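Local coordinates for protein possible flavin reductase (Haemophilus somnus 129PT, PDB 2R0X) that probably binds FMN and reduces flavin with NADPH, as a dimeric member of the flavin reductase family with a split-barrel-like fold, at residues A[18-26]-A[62-73]; A[94-104]-A[107-118]. All coordinates share one frame; numbering follows the deposited sequence.

How the contacts relate
Contact 1 pairs two strands of the main antiparallel sheet, 17-25 and 67-72; contact 2 is the small hairpin of strands 99-100 and 108-109 together with the start of strand 114-126, which is the next neighbour of 67-72 in that sheet. Their centres are about 9 Å apart. Polar links join them: Thr23 OG1 lies 2.7 Å from Pro107 O, a probable hydrogen bond, and Leu68 O lies 2.8 Å from Cys118 N in the sheet ladder. Asn71 OD1 of contact 1 also receives bonds from Leu109 N and Asn115 ND2 of contact 2, so the hairpin is tied to the barrel strands. Both contacts reach the second subunit.

Contact 1. Residues A[18-26]-A[62-73]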
loop_
_atom_site.group_PDB
_atom_site.type_symbol
_atom_site.label_atom_id
_atom_site.label_comp_id
_atom_site.label_asym_id
_atom_site.label_seq_id
_atom_site.Cartn_x
_atom_site.Cartn_y
_atom_site.Cartn_z
ATOM N N ALA A 18 1.578 2.836 6.806
ATOM C CA ALA A 18 1.174 4.207 7.038
ATOM C C ALA A 18 -0.329 4.225 7.258
ATOM O O ALA A 18 -1.053 3.327 6.893
ATOM C CB ALA A 18 1.574 5.120 5.905
ATOM N N VAL A 19 -0.813 5.269 7.923
ATOM C CA VAL A 19 -2.202 5.443 8.254
ATOM C C VAL A 19 -2.679 6.747 7.663
ATOM O O VAL A 19 -2.024 7.770 7.754
ATOM C CB VAL A 19 -2.413 5.455 9.777
ATOM C CG1 VAL A 19 -3.908 5.522 10.108
ATOM C CG2 VAL A 19 -1.794 4.227 10.453
ATOM N N HIS A 20 -3.832 6.711 7.025
ATOM C CA HIS A 20 -4.393 7.855 6.319
ATOM C C HIS A 20 -5.851 8.028 6.716
ATOM O O HIS A 20 -6.552 7.054 7.079
ATOM C CB HIS A 20 -4.347 7.621 4.805
ATOM C CG HIS A 20 -3.098 7.042 4.308
ATOM N ND1 HIS A 20 -2.035 7.810 3.902
ATOM C CD2 HIS A 20 -2.744 5.746 4.198
ATOM C CE1 HIS A 20 -1.055 6.984 3.586
ATOM N NE2 HIS A 20 -1.456 5.728 3.755
ATOM N N ILE A 21 -6.359 9.256 6.620
ATOM C CA ILE A 21 -7.781 9.511 6.683
ATOM C C ILE A 21 -8.184 10.013 5.291
ATOM O O ILE A 21 -7.617 11.011 4.785
ATOM C CB ILE A 21 -8.176 10.474 7.792
ATOM C CG1 ILE A 21 -7.917 9.813 9.146
ATOM C CG2 ILE A 21 -9.662 10.836 7.660
ATOM C CD1 ILE A 21 -8.060 10.759 10.349
ATOM N N VAL A 22 -9.049 9.265 4.626
ATOM C CA VAL A 22 -9.444 9.528 3.247
ATOM C C VAL A 22 -10.785 10.219 3.306
ATOM O O VAL A 22 -11.726 9.686 3.867
ATOM C CB VAL A 22 -9.508 8.212 2.475
ATOM C CG1 VAL A 22 -10.029 8.462 1.033
ATOM C CG2 VAL A 22 -8.099 7.536 2.470
ATOM N N THR A 23 -10.898 11.393 2.681
ATOM C CA THR A 23 -12.104 12.205 2.817
ATOM C C THR A 23 -12.625 12.613 1.445
ATOM O O THR A 23 -11.943 12.574 0.445
ATOM C CB THR A 23 -11.788 13.485 3.588
ATOM O OG1 THR A 23 -10.857 14.242 2.848
ATOM C CG2 THR A 23 -11.243 13.184 4.989
ATOM N N THR A 24 -13.882 13.052 1.458
ATOM C CA THR A 24 -14.533 13.630 0.299
ATOM C C THR A 24 -15.589 14.612 0.832
ATOM O O THR A 24 -15.924 14.632 2.019
ATOM C CB THR A 24 -15.131 12.560 -0.649
ATOM O OG1 THR A 24 -15.477 13.161 -1.895
ATOM C CG2 THR A 24 -16.361 11.869 -0.058
ATOM N N SER A 25 -16.128 15.399 -0.098
ATOM C CA SER A 25 -17.054 16.490 0.195
ATOM C C SER A 25 -18.403 16.280 -0.434
ATOM O O SER A 25 -18.468 15.869 -1.601
ATOM C CB SER A 25 -16.545 17.729 -0.491
ATOM O OG SER A 25 -16.842 17.579 -1.874
ATOM N N GLY A 26 -19.445 16.782 0.227
ATOM C CA GLY A 26 -20.775 16.454 -0.189
ATOM C C GLY A 26 -21.684 17.574 0.247
ATOM O O GLY A 26 -21.263 18.523 0.924
ATOM N N PHE A 62 -18.069 8.547 -2.114
ATOM C CA PHE A 62 -16.906 8.573 -2.983
ATOM C C PHE A 62 -17.321 8.313 -4.442
ATOM O O PHE A 62 -16.836 8.944 -5.362
ATOM C CB PHE A 62 -15.834 7.601 -2.460
ATOM C CG PHE A 62 -15.206 8.104 -1.198
ATOM C CD1 PHE A 62 -14.107 8.925 -1.223
ATOM C CD2 PHE A 62 -15.824 7.854 0.026
ATOM C CE1 PHE A 62 -13.553 9.432 -0.019
ATOM C CE2 PHE A 62 -15.326 8.430 1.230
ATOM C CZ PHE A 62 -14.168 9.158 1.191
ATOM N N VAL A 63 -18.202 7.354 -4.633
ATOM C CA VAL A 63 -18.729 7.055 -5.972
ATOM C C VAL A 63 -19.422 8.288 -6.551
ATOM O O VAL A 63 -19.294 8.578 -7.744
ATOM C CB VAL A 63 -19.697 5.836 -5.949
ATOM C CG1 VAL A 63 -20.348 5.627 -7.316
ATOM C CG2 VAL A 63 -18.945 4.624 -5.544
ATOM N N LYS A 64 -20.226 8.961 -5.744
ATOM C CA LYS A 64 -21.026 10.108 -6.218
ATOM C C LYS A 64 -20.098 11.271 -6.568
ATOM O O LYS A 64 -20.211 11.898 -7.632
ATOM C CB LYS A 64 -22.004 10.565 -5.128
ATOM C CG LYS A 64 -22.700 11.892 -5.413
ATOM N N ASN A 65 -19.164 11.593 -5.663
ATOM C CA ASN A 65 -18.332 12.803 -5.826
ATOM C C ASN A 65 -17.192 12.671 -6.795
ATOM O O ASN A 65 -16.815 13.601 -7.497
ATOM C CB ASN A 65 -17.733 13.259 -4.510
ATOM C CG ASN A 65 -18.769 13.590 -3.512
ATOM O OD1 ASN A 65 -19.950 13.741 -3.864
ATOM N ND2 ASN A 65 -18.366 13.723 -2.260
ATOM N N ARG A 66 -16.586 11.505 -6.773
ATOM C CA ARG A 66 -15.457 11.227 -7.652
ATOM C C ARG A 66 -14.201 12.068 -7.434
ATOM O O ARG A 66 -13.350 12.201 -8.326
ATOM C CB ARG A 66 -15.905 11.197 -9.099
ATOM C CG ARG A 66 -16.885 10.062 -9.345
ATOM C CD ARG A 66 -16.290 8.661 -9.167
ATOM N NE ARG A 66 -15.281 8.375 -10.172
ATOM C CZ ARG A 66 -15.550 7.826 -11.352
ATOM N NH1 ARG A 66 -16.766 7.425 -11.679
ATOM N NH2 ARG A 66 -14.571 7.705 -12.221
ATOM N N VAL A 67 -14.048 12.522 -6.188
ATOM C CA VAL A 67 -12.822 13.155 -5.723
ATOM C C VAL A 67 -12.570 12.665 -4.316
ATOM O O VAL A 67 -13.526 12.281 -3.620
ATOM C CB VAL A 67 -12.927 14.701 -5.746
ATOM C CG1 VAL A 67 -12.964 15.218 -7.217
ATOM C CG2 VAL A 67 -14.111 15.216 -4.951
ATOM N N LEU A 68 -11.312 12.671 -3.894
ATOM C CA LEU A 68 -10.983 12.342 -2.515
ATOM C C LEU A 68 -9.677 13.038 -2.171
ATOM O O LEU A 68 -8.882 13.386 -3.021
ATOM C CB LEU A 68 -10.917 10.833 -2.284
ATOM C CG LEU A 68 -9.933 9.973 -3.034
ATOM C CD1 LEU A 68 -8.520 10.110 -2.506
ATOM C CD2 LEU A 68 -10.350 8.518 -2.912
HETATM N N MSE A 69 -9.460 13.151 -0.863
HETATM C CA MSE A 69 -8.198 13.609 -0.284
HETATM C C MSE A 69 -7.600 12.482 0.542
HETATM O O MSE A 69 -8.308 11.926 1.394
HETATM C CB MSE A 69 -8.482 14.793 0.627
HETATM C CG MSE A 69 -7.255 15.369 1.320
HETATM SE SE MSE A 69 -6.158 16.565 0.294
HETATM C CE MSE A 69 -7.557 17.918 0.087
ATOM N N VAL A 70 -6.335 12.148 0.303
ATOM C CA VAL A 70 -5.608 11.243 1.189
ATOM C C VAL A 70 -4.843 12.121 2.179
ATOM O O VAL A 70 -3.960 12.864 1.788
ATOM C CB VAL A 70 -4.644 10.318 0.434
ATOM C CG1 VAL A 70 -3.849 9.452 1.393
ATOM C CG2 VAL A 70 -5.455 9.424 -0.535
ATOM N N ASN A 71 -5.220 12.023 3.448
ATOM C CA ASN A 71 -4.544 12.758 4.533
ATOM C C ASN A 71 -3.693 11.792 5.350
ATOM O O ASN A 71 -4.240 11.017 6.162
ATOM C CB ASN A 71 -5.610 13.400 5.443
ATOM C CG ASN A 71 -6.503 14.354 4.709
ATOM O OD1 ASN A 71 -6.098 15.479 4.390
ATOM N ND2 ASN A 71 -7.724 13.929 4.431
ATOM N N THR A 72 -2.414 11.778 5.059
ATOM C CA THR A 72 -1.499 10.847 5.738
ATOM C C THR A 72 -1.171 11.390 7.126
ATOM O O THR A 72 -0.918 12.591 7.263
ATOM C CB THR A 72 -0.237 10.687 4.892
ATOM O OG1 THR A 72 -0.584 10.287 3.571
ATOM C CG2 THR A 72 0.738 9.644 5.536
ATOM N N LEU A 73 -1.264 10.548 8.144
ATOM C CA LEU A 73 -1.252 10.999 9.526
ATOM C C LEU A 73 0.146 11.059 10.132
ATOM O O LEU A 73 1.005 10.216 9.863
ATOM C CB LEU A 73 -2.142 10.104 10.380
ATOM C CG LEU A 73 -3.621 10.030 10.002
ATOM C CD1 LEU A 73 -4.375 9.245 11.022
ATOM C CD2 LEU A 73 -4.247 11.400 9.773
#
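Thr24 lays its methyl over the face of the Phe62 ring, CG2 standing 3.6 Å from the ring centroid and only 9° off the normal, a CH-pi contact. With OG1 anti to the backbone N (chi1 -167°), the same residue turns its hydroxyl to the chain just after helix 59-65, where OG1 donates to Val67 O at 2.7 Å from above the carbonyl plane. A beta-branched residue with both methyl and hydroxyl suits this place, since one branch meets the aromatic face while the other satisfies a backbone carbonyl.

Farther along, the antiparallel ladder runs through the hydrogen-bonded pairs Thr23-Met69 and Ile21-Asn71. Asn71 doubles the second rung: its backbone N and its ND2 (2.9 Å) reach Ile21 O from opposite faces of the carbonyl plane, which suits a residue whose amide can add a donor to that of the main chain. In one non-hydrogen-bonded pair, His20 and Thr72 lie side by side, and His20 ND1 meets Thr72 OG1 at 2.9 Å at the edge of the imidazole. Leu73 CD2 packs 3.9 Å from Ile21 CD1, against helix 78-84, where Ile21 touches Leu80 and Phe84 and Leu73 touches Ser81. Such a buried antiparallel pair, entered from a short helix, belongs to the split-barrel-like fold of flavin reductases.

Contact 2. Residues A[94-104]-A[107-118]; sequences FSNASWTTLTT and PMLQDALINFDC
A short antiparallel beta hairpin, strands 99-100 and 108-109, forms one part of this contact; the other is the loop 101-104 held against strand 114-118. Thr100 and Met108 form the hydrogen-bonded pair, with Met108 N donating to Thr100 O at 2.8 Å, and Gln110 N extends the ladder to Ser98 O. Beside it, the indole of Trp99 is sandwiched. Leu109 CD1 sits almost over the six-membered ring, 3.9 Å from its centroid and so to one side of the indole as a whole, and the opposite face takes the edge of Phe94 through CD2. An indole suits this place because it offers two broad faces for Leu109 and Phe94 and an N-H for Phe94 O; NE1 meets that oxygen on a lone pair, which helps fix the ring's rotation. Pro107 CB fills the angle between the two aromatic rings, 3.7 Å from Trp99 CE3. Where the loop leaves the hairpin, Leu102 CG rests 3.6 Å from Met108 SE (a selenomethionine).

Asp117 then receives the loop. A chi1 of -158° swings its carboxylate opposite its own N, out to the loop backbone, where OD2 accepts from Thr103 N and from Thr104 N, both at 2.8 Å. A water bridges OD2 to Leu102 N as well. OD1 takes the hydroxyl of Thr104, OG1 at 2.6 Å on the syn side, and that hydroxyl also bonds Ser106. Three backbone N-H groups thus converge on one carboxylate oxygen, two directly and one through water, an arrangement that would probably stabilise the buried Asp117 as a negative charge without a basic partner in either segment.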
loop_
_atom_site.group_PDB
_atom_site.type_symbol
_atom_site.label_atom_id
_atom_site.label_comp_id
_atom_site.label_asym_id
_atom_site.label_seq_id
_atom_site.Cartn_x
_atom_site.Cartn_y
_atom_site.Cartn_z
ATOM N N PHE A 94 -15.489 14.862 12.257
ATOM C CA PHE A 94 -14.785 16.036 11.715
ATOM C C PHE A 94 -14.533 17.068 12.808
ATOM O O PHE A 94 -13.545 17.828 12.742
ATOM C CB PHE A 94 -15.500 16.636 10.485
ATOM C CG PHE A 94 -15.209 15.857 9.209
ATOM C CD1 PHE A 94 -15.908 14.703 8.888
ATOM C CD2 PHE A 94 -14.144 16.198 8.438
ATOM C CE1 PHE A 94 -15.575 13.954 7.788
ATOM C CE2 PHE A 94 -13.795 15.468 7.351
ATOM C CZ PHE A 94 -14.550 14.369 7.005
ATOM N N SER A 95 -15.399 17.116 13.834
ATOM C CA SER A 95 -15.217 18.073 14.929
ATOM C C SER A 95 -13.889 17.937 15.680
ATOM O O SER A 95 -13.498 18.845 16.394
ATOM C CB SER A 95 -16.385 17.995 15.908
ATOM O OG SER A 95 -16.210 16.916 16.805
ATOM N N ASN A 96 -13.197 16.819 15.505
ATOM C CA ASN A 96 -11.994 16.496 16.244
ATOM C C ASN A 96 -10.691 16.978 15.621
ATOM O O ASN A 96 -9.612 16.634 16.101
ATOM C CB ASN A 96 -11.926 14.980 16.482
ATOM C CG ASN A 96 -12.826 14.562 17.559
ATOM O OD1 ASN A 96 -12.494 14.711 18.719
ATOM N ND2 ASN A 96 -13.989 14.017 17.192
ATOM N N ALA A 97 -10.777 17.733 14.537
ATOM C CA ALA A 97 -9.580 18.318 13.885
ATOM C C ALA A 97 -9.974 19.553 13.125
ATOM O O ALA A 97 -11.151 19.956 13.177
ATOM C CB ALA A 97 -8.936 17.278 12.922
ATOM N N SER A 98 -9.017 20.177 12.447
ATOM C CA SER A 98 -9.292 21.368 11.636
ATOM C C SER A 98 -9.089 21.006 10.193
ATOM O O SER A 98 -8.163 20.261 9.857
ATOM C CB SER A 98 -8.365 22.503 12.044
ATOM O OG SER A 98 -8.623 23.688 11.309
ATOM N N TRP A 99 -9.952 21.526 9.318
ATOM C CA TRP A 99 -9.993 21.125 7.930
ATOM C C TRP A 99 -10.080 22.357 7.025
ATOM O O TRP A 99 -10.747 23.342 7.334
ATOM C CB TRP A 99 -11.214 20.236 7.646
ATOM C CG TRP A 99 -11.304 19.088 8.589
ATOM C CD1 TRP A 99 -11.856 19.107 9.843
ATOM C CD2 TRP A 99 -10.811 17.761 8.391
ATOM N NE1 TRP A 99 -11.748 17.891 10.451
ATOM C CE2 TRP A 99 -11.091 17.040 9.584
ATOM C CE3 TRP A 99 -10.181 17.099 7.329
ATOM C CZ2 TRP A 99 -10.776 15.714 9.718
ATOM C CZ3 TRP A 99 -9.873 15.770 7.479
ATOM C CH2 TRP A 99 -10.155 15.092 8.652
ATOM N N THR A 100 -9.487 22.221 5.838
ATOM C CA THR A 100 -9.654 23.219 4.775
ATOM C C THR A 100 -9.858 22.499 3.443
ATOM O O THR A 100 -10.347 21.360 3.434
ATOM C CB THR A 100 -8.473 24.204 4.731
ATOM O OG1 THR A 100 -8.785 25.266 3.826
ATOM C CG2 THR A 100 -7.194 23.539 4.283
ATOM N N THR A 101 -9.572 23.157 2.329
ATOM C CA THR A 101 -9.655 22.507 1.032
ATOM C C THR A 101 -8.474 22.922 0.203
ATOM O O THR A 101 -7.827 23.937 0.480
ATOM C CB THR A 101 -10.988 22.807 0.263
ATOM O OG1 THR A 101 -11.082 24.178 -0.103
ATOM C CG2 THR A 101 -12.240 22.369 1.001
ATOM N N LEU A 102 -8.162 22.121 -0.808
ATOM C CA LEU A 102 -7.146 22.427 -1.800
ATOM C C LEU A 102 -7.859 22.742 -3.116
ATOM O O LEU A 102 -8.241 23.875 -3.326
ATOM C CB LEU A 102 -6.082 21.322 -1.901
ATOM C CG LEU A 102 -5.094 21.223 -0.744
ATOM C CD1 LEU A 102 -4.187 19.959 -0.923
ATOM C CD2 LEU A 102 -4.241 22.468 -0.625
ATOM N N THR A 103 -8.024 21.758 -3.981
ATOM C CA THR A 103 -8.631 21.929 -5.282
ATOM C C THR A 103 -10.003 21.270 -5.439
ATOM O O THR A 103 -10.922 21.866 -6.033
ATOM C CB THR A 103 -7.654 21.449 -6.389
ATOM O OG1 THR A 103 -6.429 22.210 -6.362
ATOM C CG2 THR A 103 -8.305 21.678 -7.741
ATOM N N THR A 104 -10.158 20.048 -4.941
ATOM C CA THR A 104 -11.390 19.293 -5.198
ATOM C C THR A 104 -12.568 19.614 -4.291
ATOM O O THR A 104 -13.680 19.220 -4.579
ATOM C CB THR A 104 -11.167 17.799 -5.160
ATOM O OG1 THR A 104 -10.979 17.391 -3.812
ATOM C CG2 THR A 104 -10.040 17.333 -6.080
ATOM N N PRO A 107 -12.106 17.465 2.064
ATOM C CA PRO A 107 -11.514 18.110 3.240
ATOM C C PRO A 107 -10.041 17.747 3.459
ATOM O O PRO A 107 -9.670 16.572 3.510
ATOM C CB PRO A 107 -12.367 17.588 4.382
ATOM C CG PRO A 107 -13.613 17.148 3.783
ATOM C CD PRO A 107 -13.322 16.737 2.400
HETATM N N MSE A 108 -9.213 18.788 3.564
HETATM C CA MSE A 108 -7.809 18.685 3.860
HETATM C C MSE A 108 -7.571 18.781 5.337
HETATM O O MSE A 108 -7.915 19.785 5.961
HETATM C CB MSE A 108 -7.029 19.795 3.182
HETATM C CG MSE A 108 -5.546 19.556 3.152
HETATM SE SE MSE A 108 -4.411 21.056 2.837
HETATM C CE MSE A 108 -3.819 21.373 4.620
ATOM N N LEU A 109 -6.972 17.750 5.923
ATOM C CA LEU A 109 -6.678 17.722 7.331
ATOM C C LEU A 109 -5.476 18.627 7.599
ATOM O O LEU A 109 -4.372 18.410 7.092
ATOM C CB LEU A 109 -6.318 16.275 7.734
ATOM C CG LEU A 109 -5.866 16.069 9.199
ATOM C CD1 LEU A 109 -6.908 16.560 10.168
ATOM C CD2 LEU A 109 -5.558 14.614 9.414
ATOM N N GLN A 110 -5.697 19.621 8.453
ATOM C CA GLN A 110 -4.628 20.450 8.962
ATOM C C GLN A 110 -3.689 19.649 9.869
ATOM O O GLN A 110 -4.123 18.755 10.607
ATOM C CB GLN A 110 -5.231 21.660 9.696
ATOM C CG GLN A 110 -5.912 22.642 8.750
ATOM C CD GLN A 110 -4.946 23.285 7.796
ATOM O OE1 GLN A 110 -3.897 23.746 8.212
ATOM N NE2 GLN A 110 -5.274 23.303 6.518
ATOM N N ASP A 111 -2.416 20.049 9.849
ATOM C CA ASP A 111 -1.408 19.404 10.679
ATOM C C ASP A 111 -1.177 17.927 10.324
ATOM O O ASP A 111 -0.658 17.178 11.136
ATOM C CB ASP A 111 -1.746 19.560 12.189
ATOM C CG ASP A 111 -0.544 19.807 13.093
ATOM O OD1 ASP A 111 0.572 20.046 12.598
ATOM O OD2 ASP A 111 -0.749 19.754 14.336
ATOM N N ALA A 112 -1.532 17.528 9.117
ATOM C CA ALA A 112 -1.255 16.184 8.643
ATOM C C ALA A 112 0.197 16.041 8.191
ATOM O O ALA A 112 0.910 17.004 7.952
ATOM C CB ALA A 112 -2.182 15.827 7.494
ATOM N N LEU A 113 0.647 14.811 7.989
ATOM C CA LEU A 113 1.958 14.542 7.463
ATOM C C LEU A 113 2.050 14.914 5.975
ATOM O O LEU A 113 3.038 15.471 5.513
ATOM C CB LEU A 113 2.332 13.087 7.667
ATOM C CG LEU A 113 3.788 12.722 7.424
ATOM C CD1 LEU A 113 4.602 13.201 8.612
ATOM C CD2 LEU A 113 3.939 11.212 7.216
ATOM N N ILE A 114 1.017 14.534 5.223
ATOM C CA ILE A 114 0.944 14.761 3.777
ATOM C C ILE A 114 -0.520 14.848 3.409
ATOM O O ILE A 114 -1.334 14.184 4.029
ATOM C CB ILE A 114 1.568 13.576 2.923
ATOM C CG1 ILE A 114 2.657 12.791 3.668
ATOM C CG2 ILE A 114 2.090 14.125 1.618
ATOM C CD1 ILE A 114 3.042 11.488 2.994
ATOM N N ASN A 115 -0.827 15.627 2.383
ATOM C CA ASN A 115 -2.163 15.750 1.854
ATOM C C ASN A 115 -2.130 15.612 0.333
ATOM O O ASN A 115 -1.457 16.395 -0.329
ATOM C CB ASN A 115 -2.816 17.097 2.222
ATOM C CG ASN A 115 -2.703 17.438 3.720
ATOM O OD1 ASN A 115 -1.762 18.128 4.130
ATOM N ND2 ASN A 115 -3.670 16.997 4.515
ATOM N N PHE A 116 -2.799 14.598 -0.197
ATOM C CA PHE A 116 -2.885 14.381 -1.639
ATOM C C PHE A 116 -4.328 14.548 -2.080
ATOM O O PHE A 116 -5.188 13.778 -1.705
ATOM C CB PHE A 116 -2.469 12.957 -2.015
ATOM C CG PHE A 116 -1.119 12.503 -1.546
ATOM C CD1 PHE A 116 -0.960 11.902 -0.314
ATOM C CD2 PHE A 116 -0.026 12.606 -2.358
ATOM C CE1 PHE A 116 0.288 11.407 0.087
ATOM C CE2 PHE A 116 1.216 12.076 -1.957
ATOM C CZ PHE A 116 1.335 11.496 -0.728
ATOM N N ASP A 117 -4.599 15.609 -2.853
ATOM C CA ASP A 117 -5.969 15.873 -3.348
ATOM C C ASP A 117 -6.094 15.257 -4.730
ATOM O O ASP A 117 -5.230 15.472 -5.545
ATOM C CB ASP A 117 -6.205 17.396 -3.412
ATOM C CG ASP A 117 -7.678 17.747 -3.383
ATOM O OD1 ASP A 117 -8.508 16.841 -3.210
ATOM O OD2 ASP A 117 -7.984 18.956 -3.521
ATOM N N CYS A 118 -7.145 14.467 -4.914
ATOM C CA CYS A 118 -7.241 13.569 -6.051
ATOM C C CYS A 118 -8.596 13.554 -6.719
ATOM O O CYS A 118 -9.638 13.784 -6.135
ATOM C CB CYS A 118 -6.964 12.135 -5.590
ATOM S SG CYS A 118 -5.416 11.830 -4.710
HETATM O O HOH W 1 -9.781 19.917 -1.532
#